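Local coordinates for putative polyphosphate kinase 2 family protein (Arthrobacter aurescens, PDB 3RHF), which probably acts as a polyphosphate kinase of the PPK2 family, moving phosphate between polyphosphate and nucleotides on a P-loop-type fold, at residues A[55-60]-A[97-102]; A[68-73]-A[274-279]; A[81-86]-A[219-224]; A[183-188]-A[230-235]. All blocks are in the same frame, centred on the assembly; numbering follows the deposited sequence.

Contact 1. Residues A[55-60]-A[97-102]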
loop_
_atom_site.group_PDB
_atom_site.type_symbol
_atom_site.label_atom_id
_atom_site.label_comp_id
_atom_site.label_asym_id
_atom_site.label_seq_id
_atom_site.Cartn_x
_atom_site.Cartn_y
_atom_site.Cartn_z
ATOM N N ALA A 55 13.545 -6.794 -1.593
ATOM C CA ALA A 55 14.587 -5.798 -1.470
ATOM C C ALA A 55 14.958 -5.261 -2.836
ATOM O O ALA A 55 15.087 -4.042 -3.015
ATOM C CB ALA A 55 15.816 -6.367 -0.787
ATOM N N ARG A 56 15.115 -6.139 -3.813
ATOM C CA ARG A 56 15.397 -5.669 -5.165
ATOM C C ARG A 56 14.307 -4.736 -5.741
ATOM O O ARG A 56 14.627 -3.704 -6.360
ATOM C CB ARG A 56 15.578 -6.843 -6.094
ATOM C CG ARG A 56 16.811 -7.676 -5.782
ATOM C CD ARG A 56 16.831 -8.862 -6.709
ATOM N NE ARG A 56 17.666 -9.903 -6.173
ATOM C CZ ARG A 56 17.702 -11.157 -6.604
ATOM N NH1 ARG A 56 16.950 -11.561 -7.625
ATOM N NH2 ARG A 56 18.524 -12.005 -6.005
ATOM N N LEU A 57 13.036 -5.133 -5.560
ATOM C CA LEU A 57 11.901 -4.381 -6.036
ATOM C C LEU A 57 11.828 -3.016 -5.326
ATOM O O LEU A 57 11.637 -2.014 -5.978
ATOM C CB LEU A 57 10.624 -5.186 -5.825
ATOM C CG LEU A 57 9.311 -4.685 -6.443
ATOM C CD1 LEU A 57 9.421 -4.627 -7.935
ATOM C CD2 LEU A 57 8.053 -5.570 -6.083
ATOM N N ALA A 58 12.028 -2.990 -4.005
ATOM C CA ALA A 58 12.052 -1.729 -3.247
ATOM C C ALA A 58 13.105 -0.762 -3.833
ATOM O O ALA A 58 12.841 0.389 -4.064
ATOM C CB ALA A 58 12.301 -1.980 -1.766
ATOM N N GLU A 59 14.288 -1.256 -4.125
ATOM C CA GLU A 59 15.297 -0.404 -4.710
ATOM C C GLU A 59 14.859 0.058 -6.084
ATOM O O GLU A 59 14.951 1.217 -6.387
ATOM C CB GLU A 59 16.666 -1.075 -4.765
ATOM C CG GLU A 59 17.679 -0.280 -5.569
ATOM C CD GLU A 59 19.162 -0.670 -5.354
ATOM O OE1 GLU A 59 19.470 -1.754 -4.790
ATOM O OE2 GLU A 59 20.049 0.134 -5.768
ATOM N N LEU A 60 14.386 -0.829 -6.929
ATOM C CA LEU A 60 14.143 -0.427 -8.299
ATOM C C LEU A 60 12.887 0.463 -8.472
ATOM O O LEU A 60 12.824 1.274 -9.364
ATOM C CB LEU A 60 14.050 -1.635 -9.188
ATOM C CG LEU A 60 15.320 -2.301 -9.680
ATOM C CD1 LEU A 60 14.889 -3.596 -10.251
ATOM C CD2 LEU A 60 15.988 -1.443 -10.711
ATOM N N GLY A 97 3.294 -4.222 -1.041
ATOM C CA GLY A 97 3.974 -4.134 0.231
ATOM C C GLY A 97 5.465 -4.177 0.176
ATOM O O GLY A 97 6.124 -3.888 1.148
ATOM N N ALA A 98 6.030 -4.594 -0.933
ATOM C CA ALA A 98 7.488 -4.563 -1.080
ATOM C C ALA A 98 7.872 -3.164 -1.485
ATOM O O ALA A 98 9.044 -2.831 -1.417
ATOM C CB ALA A 98 7.970 -5.545 -2.127
HETATM N N MSE A 99 6.902 -2.352 -1.924
HETATM C CA MSE A 99 7.182 -1.012 -2.470
HETATM C C MSE A 99 6.858 0.107 -1.476
HETATM O O MSE A 99 6.245 -0.131 -0.442
HETATM C CB MSE A 99 6.405 -0.826 -3.758
HETATM C CG MSE A 99 6.909 -1.727 -4.829
HETATM SE SE MSE A 99 6.013 -1.499 -6.534
HETATM C CE MSE A 99 7.334 -2.477 -7.542
ATOM N N ASP A 100 7.314 1.324 -1.761
ATOM C CA ASP A 100 6.830 2.475 -1.010
ATOM C C ASP A 100 5.484 2.874 -1.592
ATOM O O ASP A 100 5.422 3.172 -2.754
ATOM C CB ASP A 100 7.811 3.648 -1.027
ATOM C CG ASP A 100 7.440 4.755 0.019
ATOM O OD1 ASP A 100 8.343 5.128 0.833
ATOM O OD2 ASP A 100 6.266 5.229 0.025
ATOM N N PRO A 101 4.418 2.885 -0.765
ATOM C CA PRO A 101 3.050 3.172 -1.220
ATOM C C PRO A 101 2.872 4.532 -1.857
ATOM O O PRO A 101 1.990 4.704 -2.675
ATOM C CB PRO A 101 2.206 3.086 0.063
ATOM C CG PRO A 101 3.169 3.246 1.196
ATOM C CD PRO A 101 4.482 2.721 0.704
ATOM N N GLN A 102 3.714 5.494 -1.525
ATOM C CA GLN A 102 3.634 6.781 -2.169
ATOM C C GLN A 102 4.144 6.716 -3.587
ATOM O O GLN A 102 3.961 7.659 -4.343
ATOM C CB GLN A 102 4.323 7.831 -1.311
ATOM C CG GLN A 102 3.523 7.992 0.052
ATOM C CD GLN A 102 4.124 8.973 1.096
ATOM O OE1 GLN A 102 4.566 10.080 0.760
ATOM N NE2 GLN A 102 4.061 8.580 2.387
#

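Contact 2. Residues A[68-73]-A[274-279]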
loop_
_atom_site.group_PDB
_atom_site.type_symbol
_atom_site.label_atom_id
_atom_site.label_comp_id
_atom_site.label_asym_id
_atom_site.label_seq_id
_atom_site.Cartn_x
_atom_site.Cartn_y
_atom_site.Cartn_z
ATOM N N GLY A 68 11.318 9.817 -11.908
ATOM C CA GLY A 68 10.106 10.550 -12.230
ATOM C C GLY A 68 10.069 11.946 -11.598
ATOM O O GLY A 68 9.663 12.895 -12.234
ATOM N N LYS A 69 10.513 12.070 -10.351
ATOM C CA LYS A 69 10.529 13.360 -9.653
ATOM C C LYS A 69 11.480 14.316 -10.374
ATOM O O LYS A 69 11.392 15.493 -10.200
ATOM C CB LYS A 69 10.875 13.195 -8.152
ATOM C CG LYS A 69 11.233 14.517 -7.386
ATOM C CD LYS A 69 11.172 14.494 -5.769
ATOM C CE LYS A 69 11.936 15.750 -5.128
ATOM N NZ LYS A 69 12.037 15.876 -3.584
ATOM N N PHE A 70 12.357 13.807 -11.213
ATOM C CA PHE A 70 13.353 14.634 -11.876
ATOM C C PHE A 70 13.067 14.743 -13.359
ATOM O O PHE A 70 13.959 15.032 -14.135
ATOM C CB PHE A 70 14.776 14.090 -11.593
ATOM C CG PHE A 70 15.378 14.664 -10.333
ATOM C CD1 PHE A 70 16.492 15.516 -10.390
ATOM C CD2 PHE A 70 14.802 14.405 -9.097
ATOM C CE1 PHE A 70 17.010 16.098 -9.252
ATOM C CE2 PHE A 70 15.312 15.010 -7.944
ATOM C CZ PHE A 70 16.424 15.870 -8.037
ATOM N N GLY A 71 11.822 14.507 -13.752
ATOM C CA GLY A 71 11.434 14.600 -15.175
ATOM C C GLY A 71 11.480 13.380 -16.089
ATOM O O GLY A 71 11.146 13.478 -17.262
ATOM N N ASN A 72 11.866 12.218 -15.589
ATOM C CA ASN A 72 11.784 11.004 -16.414
ATOM C C ASN A 72 10.333 10.631 -16.677
ATOM O O ASN A 72 9.519 10.648 -15.768
ATOM C CB ASN A 72 12.507 9.833 -15.746
ATOM C CG ASN A 72 12.925 8.782 -16.742
ATOM O OD1 ASN A 72 12.131 8.366 -17.570
ATOM N ND2 ASN A 72 14.183 8.382 -16.702
ATOM N N PRO A 73 9.993 10.307 -17.923
ATOM C CA PRO A 73 8.589 9.967 -18.103
ATOM C C PRO A 73 8.235 8.504 -17.860
ATOM O O PRO A 73 7.052 8.149 -17.933
ATOM C CB PRO A 73 8.329 10.329 -19.577
ATOM C CG PRO A 73 9.628 10.215 -20.249
ATOM C CD PRO A 73 10.684 10.495 -19.220
ATOM N N LYS A 274 21.375 12.470 -10.370
ATOM C CA LYS A 274 22.401 13.401 -9.888
ATOM C C LYS A 274 21.751 14.576 -9.163
ATOM O O LYS A 274 20.660 14.971 -9.473
ATOM C CB LYS A 274 23.220 13.977 -11.080
ATOM C CG LYS A 274 23.947 12.973 -12.018
ATOM C CD LYS A 274 24.635 11.802 -11.249
ATOM C CE LYS A 274 25.875 11.261 -12.024
ATOM N NZ LYS A 274 26.282 9.888 -11.547
ATOM N N ALA A 275 22.455 15.153 -8.216
ATOM C CA ALA A 275 22.004 16.361 -7.534
ATOM C C ALA A 275 21.784 17.466 -8.546
ATOM O O ALA A 275 22.588 17.661 -9.416
ATOM C CB ALA A 275 23.034 16.770 -6.529
ATOM N N ASP A 276 20.671 18.177 -8.446
ATOM C CA ASP A 276 20.454 19.450 -9.174
ATOM C C ASP A 276 20.966 20.664 -8.399
ATOM O O ASP A 276 20.389 21.733 -8.499
ATOM C CB ASP A 276 18.964 19.661 -9.451
ATOM C CG ASP A 276 18.078 19.571 -8.148
ATOM O OD1 ASP A 276 18.347 18.697 -7.237
ATOM O OD2 ASP A 276 17.087 20.355 -8.055
ATOM N N PHE A 277 22.049 20.493 -7.644
ATOM C CA PHE A 277 22.639 21.553 -6.848
ATOM C C PHE A 277 24.054 21.089 -6.473
ATOM O O PHE A 277 24.427 19.963 -6.733
ATOM C CB PHE A 277 21.809 21.793 -5.596
ATOM C CG PHE A 277 21.772 20.601 -4.682
ATOM C CD1 PHE A 277 22.764 20.388 -3.755
ATOM C CD2 PHE A 277 20.793 19.647 -4.812
ATOM C CE1 PHE A 277 22.752 19.264 -2.936
ATOM C CE2 PHE A 277 20.791 18.501 -3.988
ATOM C CZ PHE A 277 21.758 18.327 -3.045
ATOM N N ASP A 278 24.831 21.975 -5.861
ATOM C CA ASP A 278 26.187 21.662 -5.476
ATOM C C ASP A 278 26.232 21.097 -4.038
ATOM O O ASP A 278 25.876 21.770 -3.064
ATOM C CB ASP A 278 27.102 22.878 -5.599
ATOM C CG ASP A 278 28.556 22.480 -5.510
ATOM O OD1 ASP A 278 29.123 22.060 -6.567
ATOM O OD2 ASP A 278 29.095 22.509 -4.380
ATOM N N VAL A 279 26.698 19.854 -3.969
ATOM C CA VAL A 279 26.653 19.004 -2.791
ATOM C C VAL A 279 27.744 19.423 -1.853
ATOM O O VAL A 279 27.483 19.718 -0.674
ATOM C CB VAL A 279 26.867 17.519 -3.200
ATOM C CG1 VAL A 279 27.140 16.636 -1.985
ATOM C CG2 VAL A 279 25.673 17.017 -3.986
#

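Contact 3. Residues A[81-86]-A[219-224]. With PO4 (phosphate ion), chain I.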
loop_
_atom_site.group_PDB
_atom_site.type_symbol
_atom_site.label_atom_id
_atom_site.label_comp_id
_atom_site.label_asym_id
_atom_site.label_seq_id
_atom_site.Cartn_x
_atom_site.Cartn_y
_atom_site.Cartn_z
ATOM N N GLN A 81 -5.121 -10.476 -14.096
ATOM C CA GLN A 81 -6.429 -11.141 -14.250
ATOM C C GLN A 81 -6.319 -12.563 -13.773
ATOM O O GLN A 81 -5.263 -13.211 -13.950
ATOM C CB GLN A 81 -6.841 -11.166 -15.713
ATOM C CG GLN A 81 -7.086 -9.786 -16.343
ATOM C CD GLN A 81 -8.409 -9.231 -15.977
ATOM O OE1 GLN A 81 -8.611 -8.034 -16.008
ATOM N NE2 GLN A 81 -9.320 -10.088 -15.611
ATOM N N ALA A 82 -7.406 -13.051 -13.176
ATOM C CA ALA A 82 -7.516 -14.434 -12.750
ATOM C C ALA A 82 -8.916 -14.743 -12.245
ATOM O O ALA A 82 -9.614 -13.857 -11.829
ATOM C CB ALA A 82 -6.510 -14.748 -11.672
HETATM N N MSE A 83 -9.286 -16.017 -12.240
HETATM C CA MSE A 83 -10.512 -16.479 -11.621
HETATM C C MSE A 83 -10.414 -16.315 -10.100
HETATM O O MSE A 83 -9.297 -16.259 -9.545
HETATM C CB MSE A 83 -10.720 -17.966 -11.962
HETATM C CG MSE A 83 -10.743 -18.280 -13.455
HETATM SE SE MSE A 83 -12.215 -17.394 -14.449
HETATM C CE MSE A 83 -13.744 -18.106 -13.423
ATOM N N ASP A 84 -11.565 -16.253 -9.425
ATOM C CA ASP A 84 -11.568 -15.988 -7.998
ATOM C C ASP A 84 -10.889 -17.133 -7.322
ATOM O O ASP A 84 -10.953 -18.252 -7.823
ATOM C CB ASP A 84 -12.978 -15.788 -7.418
ATOM C CG ASP A 84 -13.604 -14.413 -7.800
ATOM O OD1 ASP A 84 -12.875 -13.421 -8.058
ATOM O OD2 ASP A 84 -14.853 -14.322 -7.847
ATOM N N THR A 85 -10.211 -16.871 -6.195
ATOM C CA THR A 85 -9.462 -17.918 -5.524
ATOM C C THR A 85 -8.034 -18.039 -6.070
ATOM O O THR A 85 -7.156 -18.553 -5.378
ATOM C CB THR A 85 -10.287 -19.255 -5.669
ATOM O OG1 THR A 85 -10.913 -19.554 -4.414
ATOM C CG2 THR A 85 -9.487 -20.371 -6.175
ATOM N N ALA A 86 -7.769 -17.568 -7.290
ATOM C CA ALA A 86 -6.436 -17.783 -7.937
ATOM C C ALA A 86 -5.296 -17.013 -7.248
ATOM O O ALA A 86 -4.117 -17.228 -7.542
ATOM C CB ALA A 86 -6.480 -17.410 -9.378
ATOM N N ALA A 219 -19.927 -23.243 -13.054
ATOM C CA ALA A 219 -20.746 -23.757 -14.130
ATOM C C ALA A 219 -20.261 -23.178 -15.473
ATOM O O ALA A 219 -20.364 -23.835 -16.499
ATOM C CB ALA A 219 -22.217 -23.431 -13.865
ATOM N N TYR A 220 -19.677 -21.978 -15.454
ATOM C CA TYR A 220 -19.202 -21.362 -16.672
ATOM C C TYR A 220 -17.699 -21.465 -16.888
ATOM O O TYR A 220 -17.147 -20.809 -17.775
ATOM C CB TYR A 220 -19.666 -19.913 -16.723
ATOM C CG TYR A 220 -21.172 -19.768 -16.774
ATOM C CD1 TYR A 220 -21.858 -19.767 -17.982
ATOM C CD2 TYR A 220 -21.910 -19.639 -15.607
ATOM C CE1 TYR A 220 -23.267 -19.636 -18.013
ATOM C CE2 TYR A 220 -23.300 -19.514 -15.623
ATOM C CZ TYR A 220 -23.970 -19.516 -16.821
ATOM O OH TYR A 220 -25.330 -19.396 -16.810
ATOM N N TRP A 221 -17.049 -22.358 -16.166
ATOM C CA TRP A 221 -15.595 -22.411 -16.182
ATOM C C TRP A 221 -14.937 -22.529 -17.567
ATOM O O TRP A 221 -13.919 -21.883 -17.827
ATOM C CB TRP A 221 -15.063 -23.525 -15.261
ATOM C CG TRP A 221 -13.550 -23.546 -15.178
ATOM C CD1 TRP A 221 -12.703 -24.091 -16.078
ATOM C CD2 TRP A 221 -12.730 -22.974 -14.160
ATOM N NE1 TRP A 221 -11.405 -23.930 -15.678
ATOM C CE2 TRP A 221 -11.393 -23.236 -14.508
ATOM C CE3 TRP A 221 -12.999 -22.271 -12.984
ATOM C CZ2 TRP A 221 -10.324 -22.844 -13.729
ATOM C CZ3 TRP A 221 -11.944 -21.860 -12.209
ATOM C CH2 TRP A 221 -10.609 -22.140 -12.589
ATOM N N ASP A 222 -15.465 -23.372 -18.445
ATOM C CA ASP A 222 -14.765 -23.599 -19.705
ATOM C C ASP A 222 -15.003 -22.429 -20.646
ATOM O O ASP A 222 -14.158 -22.177 -21.487
ATOM C CB ASP A 222 -15.169 -24.935 -20.358
ATOM C CG ASP A 222 -14.723 -26.164 -19.531
ATOM O OD1 ASP A 222 -13.509 -26.286 -19.173
ATOM O OD2 ASP A 222 -15.603 -27.012 -19.255
ATOM N N ASP A 223 -16.142 -21.741 -20.506
ATOM C CA ASP A 223 -16.448 -20.537 -21.295
ATOM C C ASP A 223 -15.397 -19.436 -20.946
ATOM O O ASP A 223 -14.767 -18.828 -21.843
ATOM C CB ASP A 223 -17.881 -20.019 -21.019
ATOM C CG ASP A 223 -19.020 -20.995 -21.487
ATOM O OD1 ASP A 223 -18.970 -21.473 -22.646
ATOM O OD2 ASP A 223 -19.989 -21.256 -20.701
ATOM N N TYR A 224 -15.167 -19.234 -19.641
ATOM C CA TYR A 224 -14.096 -18.370 -19.182
ATOM C C TYR A 224 -12.746 -18.763 -19.722
ATOM O O TYR A 224 -12.045 -17.913 -20.179
ATOM C CB TYR A 224 -14.035 -18.321 -17.672
ATOM C CG TYR A 224 -14.999 -17.364 -17.014
ATOM C CD1 TYR A 224 -14.764 -15.984 -16.991
ATOM C CD2 TYR A 224 -16.130 -17.838 -16.380
ATOM C CE1 TYR A 224 -15.675 -15.101 -16.358
ATOM C CE2 TYR A 224 -17.012 -16.983 -15.756
ATOM C CZ TYR A 224 -16.791 -15.626 -15.736
ATOM O OH TYR A 224 -17.709 -14.845 -15.070
HETATM P P PO4 I . -8.459 -13.895 -5.852
HETATM O O1 PO4 I . -10.000 -14.101 -5.645
HETATM O O2 PO4 I . -7.773 -14.978 -4.891
HETATM O O3 PO4 I . -7.982 -14.097 -7.327
HETATM O O4 PO4 I . -8.104 -12.431 -5.438
#

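Contact 4. Residues A[183-188]-A[230-235]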
loop_
_atom_site.group_PDB
_atom_site.type_symbol
_atom_site.label_atom_id
_atom_site.label_comp_id
_atom_site.label_asym_id
_atom_site.label_seq_id
_atom_site.Cartn_x
_atom_site.Cartn_y
_atom_site.Cartn_z
ATOM N N LYS A 183 1.478 -7.631 -18.263
ATOM C CA LYS A 183 0.179 -8.288 -18.142
ATOM C C LYS A 183 0.343 -9.737 -17.644
ATOM O O LYS A 183 1.123 -10.516 -18.196
ATOM C CB LYS A 183 -0.586 -8.272 -19.472
ATOM C CG LYS A 183 -0.779 -6.880 -20.065
ATOM C CD LYS A 183 -1.885 -6.811 -21.161
ATOM C CE LYS A 183 -1.552 -7.575 -22.474
ATOM N NZ LYS A 183 -1.964 -6.877 -23.751
ATOM N N VAL A 184 -0.370 -10.081 -16.586
ATOM C CA VAL A 184 -0.226 -11.381 -15.970
ATOM C C VAL A 184 -1.589 -12.024 -15.808
ATOM O O VAL A 184 -2.564 -11.408 -15.315
ATOM C CB VAL A 184 0.463 -11.270 -14.602
ATOM C CG1 VAL A 184 0.123 -12.456 -13.758
ATOM C CG2 VAL A 184 1.969 -11.133 -14.798
HETATM N N MSE A 185 -1.682 -13.274 -16.242
HETATM C CA MSE A 185 -2.876 -14.080 -15.920
HETATM C C MSE A 185 -2.477 -15.209 -15.009
HETATM O O MSE A 185 -1.619 -16.024 -15.336
HETATM C CB MSE A 185 -3.547 -14.596 -17.162
HETATM C CG MSE A 185 -4.930 -15.235 -16.860
HETATM SE SE MSE A 185 -4.903 -17.193 -17.180
HETATM C CE MSE A 185 -6.848 -17.597 -16.880
ATOM N N LEU A 186 -3.083 -15.239 -13.841
ATOM C CA LEU A 186 -2.839 -16.326 -12.900
ATOM C C LEU A 186 -3.767 -17.498 -13.195
ATOM O O LEU A 186 -4.969 -17.380 -13.039
ATOM C CB LEU A 186 -3.081 -15.866 -11.448
ATOM C CG LEU A 186 -2.319 -14.657 -10.981
ATOM C CD1 LEU A 186 -2.800 -14.385 -9.594
ATOM C CD2 LEU A 186 -0.826 -14.926 -11.061
ATOM N N ASN A 187 -3.197 -18.634 -13.564
ATOM C CA ASN A 187 -3.962 -19.758 -14.072
ATOM C C ASN A 187 -4.002 -20.906 -13.022
ATOM O O ASN A 187 -2.979 -21.516 -12.652
ATOM C CB ASN A 187 -3.309 -20.179 -15.382
ATOM C CG ASN A 187 -4.042 -21.272 -16.106
ATOM O OD1 ASN A 187 -5.264 -21.231 -16.301
ATOM N ND2 ASN A 187 -3.283 -22.220 -16.599
ATOM N N ILE A 188 -5.184 -21.171 -12.505
ATOM C CA ILE A 188 -5.363 -22.345 -11.658
ATOM C C ILE A 188 -6.296 -23.293 -12.359
ATOM O O ILE A 188 -7.100 -22.877 -13.211
ATOM C CB ILE A 188 -5.877 -22.011 -10.248
ATOM C CG1 ILE A 188 -7.262 -21.325 -10.298
ATOM C CG2 ILE A 188 -4.806 -21.164 -9.509
ATOM C CD1 ILE A 188 -7.849 -20.974 -8.931
ATOM N N VAL A 230 -9.064 -16.557 -26.219
ATOM C CA VAL A 230 -9.341 -15.686 -27.359
ATOM C C VAL A 230 -8.745 -14.306 -27.123
ATOM O O VAL A 230 -7.977 -13.805 -27.967
ATOM C CB VAL A 230 -10.831 -15.596 -27.681
ATOM C CG1 VAL A 230 -11.094 -14.505 -28.769
ATOM C CG2 VAL A 230 -11.324 -16.972 -28.132
ATOM N N ALA A 231 -9.065 -13.725 -25.973
ATOM C CA ALA A 231 -8.421 -12.488 -25.487
ATOM C C ALA A 231 -6.914 -12.483 -25.698
ATOM O O ALA A 231 -6.371 -11.469 -26.132
ATOM C CB ALA A 231 -8.736 -12.251 -23.988
ATOM N N PHE A 232 -6.241 -13.598 -25.402
ATOM C CA PHE A 232 -4.783 -13.664 -25.619
ATOM C C PHE A 232 -4.417 -13.711 -27.097
ATOM O O PHE A 232 -3.422 -13.118 -27.485
ATOM C CB PHE A 232 -4.069 -14.860 -24.949
ATOM C CG PHE A 232 -4.305 -15.009 -23.459
ATOM C CD1 PHE A 232 -4.443 -13.930 -22.638
ATOM C CD2 PHE A 232 -4.367 -16.270 -22.904
ATOM C CE1 PHE A 232 -4.666 -14.101 -21.296
ATOM C CE2 PHE A 232 -4.590 -16.445 -21.585
ATOM C CZ PHE A 232 -4.757 -15.340 -20.776
ATOM N N GLU A 233 -5.179 -14.411 -27.929
ATOM C CA GLU A 233 -4.882 -14.403 -29.368
ATOM C C GLU A 233 -5.058 -13.002 -29.893
ATOM O O GLU A 233 -4.400 -12.615 -30.821
ATOM C CB GLU A 233 -5.810 -15.347 -30.173
ATOM C CG GLU A 233 -5.497 -16.876 -29.994
ATOM C CD GLU A 233 -6.573 -17.819 -30.620
ATOM O OE1 GLU A 233 -7.250 -17.327 -31.574
ATOM O OE2 GLU A 233 -6.721 -19.010 -30.160
ATOM N N LYS A 234 -5.984 -12.250 -29.317
ATOM C CA LYS A 234 -6.336 -10.939 -29.856
ATOM C C LYS A 234 -5.430 -9.822 -29.339
ATOM O O LYS A 234 -5.178 -8.890 -30.088
ATOM C CB LYS A 234 -7.804 -10.609 -29.541
ATOM C CG LYS A 234 -8.840 -11.629 -30.127
ATOM C CD LYS A 234 -9.329 -11.234 -31.538
ATOM C CE LYS A 234 -10.029 -12.368 -32.286
ATOM N NZ LYS A 234 -9.699 -12.260 -33.739
ATOM N N THR A 235 -4.930 -9.931 -28.089
ATOM C CA THR A 235 -4.338 -8.790 -27.362
ATOM C C THR A 235 -2.933 -8.983 -26.785
ATOM O O THR A 235 -2.405 -8.061 -26.132
ATOM C CB THR A 235 -5.252 -8.316 -26.209
ATOM O OG1 THR A 235 -5.361 -9.336 -25.194
ATOM C CG2 THR A 235 -6.625 -7.965 -26.732
#

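Contact 1. Residues A[55-60]-A[97-102]
Leu57 and Ala58, neighbours in helix 43-69, share the contact with Ala98 and Met99, where helix 88-98 gives way to a loop. The isobutyl group of Leu57 is directed toward this loop. With CG anti to the backbone N (chi1 -171°), CD2 is carried to Ala98 CB, 4.0 Å away. Leu57 CG, for its part, is 4.1 Å from Met99 CG. Met99, built as selenomethionine, runs extended toward Leu57, though the placing of its terminal methyl is doubtful. One residue further along the helix, Ala58 CB rests against a carbonyl oxygen rather than a side chain, 3.4 Å from Ala98 O. No hydrogen bond joins the two segments, and the contact rests on van der Waals packing of Leu57, Ala58, Ala98 and Met99. Beyond it the chain is turned by an Asx turn, in which Gln102 N donates to Asp100 OD2 (3.0 Å) through the anti lone pair, just before strand 104-108. Asp100 N is in turn held by Gln61 OE1 of helix 43-69. Leu57 also touches Leu262 and Leu265 of helix 250-266; the long helix therefore packs against both that helix and the connection from helix 88-98 to strand 104-108, whose Asp100 and Pro101 pack on Ser93 of the second subunit.

Contact 2. Residues A[68-73]-A[274-279]
Asp276 OD1 meets two ring carbons of Phe70 at once, lying 3.5 Å from CZ and 3.6 Å from CE1. It comes in at the edge of the ring, close to its plane, where the C-H rim would be weakly favourable to a carboxylate oxygen; no hydrogen bond crosses the interface. The carboxylate stands almost upright to the phenyl, the two planes being 84° apart. Asp276 CG sits between its own backbone N and carbonyl carbon (chi1 54°), which brings the carboxylate to the ring. Lys274 O adds a looser, oblique approach, 3.8 Å from Phe70 CE1. Phe70 itself is offered by the end of helix 43-69, which closes in a Schellman motif: Gly71, at positive phi, is the C-prime residue, and its N bonds Gly68 O at 3.1 Å while Asn72 N reaches back to Glu67 O. The opposing segment is a linker without regular structure that leads to the last helix, 279-287, where Asp278 is the N-cap and its OD2 accepts from Ala281 N. Within this linker Ala275 CB lies over one face of the Phe277 ring, toward its rim, 3.8 Å above the plane. Tyr210 of the second subunit meets that same ring with planes inclined by about 40°, and Trp208 of the second subunit packs on Phe70.

Contact 3. Residues A[81-86]-A[219-224]
Met83, modelled as selenomethionine, lays its terminal methyl over one face of the Tyr224 ring: CE is 4.0 Å from the ring centroid and 19° off the normal, a CH-pi contact. The selenium approaches the same ring more obliquely, 3.8 Å from Tyr224 CG. Bends at chi2 and chi3 fold the side chain back to make this possible. Nearer the backbone, Met83 CG meets the six-membered ring of Trp221 obliquely, 4.0 Å from CH2, while SE stands more distantly above that ring, 5.3 Å from its centroid. Two Met-aromatic contacts therefore pin the beginning of the loop after strand 75-82 to the first turn of helix 221-235. From Met83 the chain enters a type II turn, closed by Ala86 N to Met83 O (3.0 Å). Just inside it, Thr85 N donates to O1 of a phosphate ion at 2.8 Å, with an N-H...O angle of 161°. Gly87 N, Gly89 N and Lys88 NZ also bond this ion, and Asp84 OD1 forms a salt bridge with Arg140. The ion, probably from the crystallisation liquor, marks the P-loop (Walker A) arrangement, consistent with a site for substrate phosphate groups.

Contact 4. Residues A[183-188]-A[230-235]
The beta-alpha-beta connection from strand 179-187 to the neighbouring parallel strand 242-246 passes through helix 221-235, and here Lys183 and Met185 of the first strand meet Thr235 and Phe232 of that helix. Met185, a selenomethionine, comes to the rim of the Phe232 ring: CG lies in the ring plane at the edge, 3.9 Å from Phe232 CZ. The selenium keeps to the edge too, 5.3 Å from the centroid, a Met-aromatic contact; the Trp242 ring also meets Phe232, the planes inclined at about 55°. Two residues earlier in the strand, Lys183 reaches the helix C-terminus, its chain bent near the tip, and NZ donates to Thr235 O at 2.7 Å. The nitrogen is tilted 31° from the carbonyl plane. Thr235 OG1 turns back on the helix, donates to Ala231 O from above the carbonyl plane, and accepts from Trp242 NE1. Lys183 NZ has further partners in Glu171 OE1 (a salt bridge), Tyr143 OH and Ala240 O, and the lysine makes a cation-pi contact with Trp242. A buried ammonium group shared among a carboxylate, two main-chain carbonyls and a phenol oxygen probably stays protonated, and its charge would be well matched to the carbonyl end of the helix.

In the fold
Contacts 3 and 4 form one neighbourhood, about 12 Å apart between centres: both use helix 221-235, and strands 75-82 and 179-187 are adjacent in the five-stranded parallel sheet, joined by backbone bonds of Gln81. Their segments alternate along the chain, and helix 221-235 meets strand 179-187 near its end and the loop following strand 75-82 at its start. Contact 1 lies on the opposite side of the chain's centre, about 30 Å from contact 3 between centres, and closes before contact 4 opens. It shares helix 43-69 with contact 2, about 20 Å away between centres, which along the chain encloses 3 and 4. Contacts 1 and 2 touch the second subunit, apart from the phosphate-binding end.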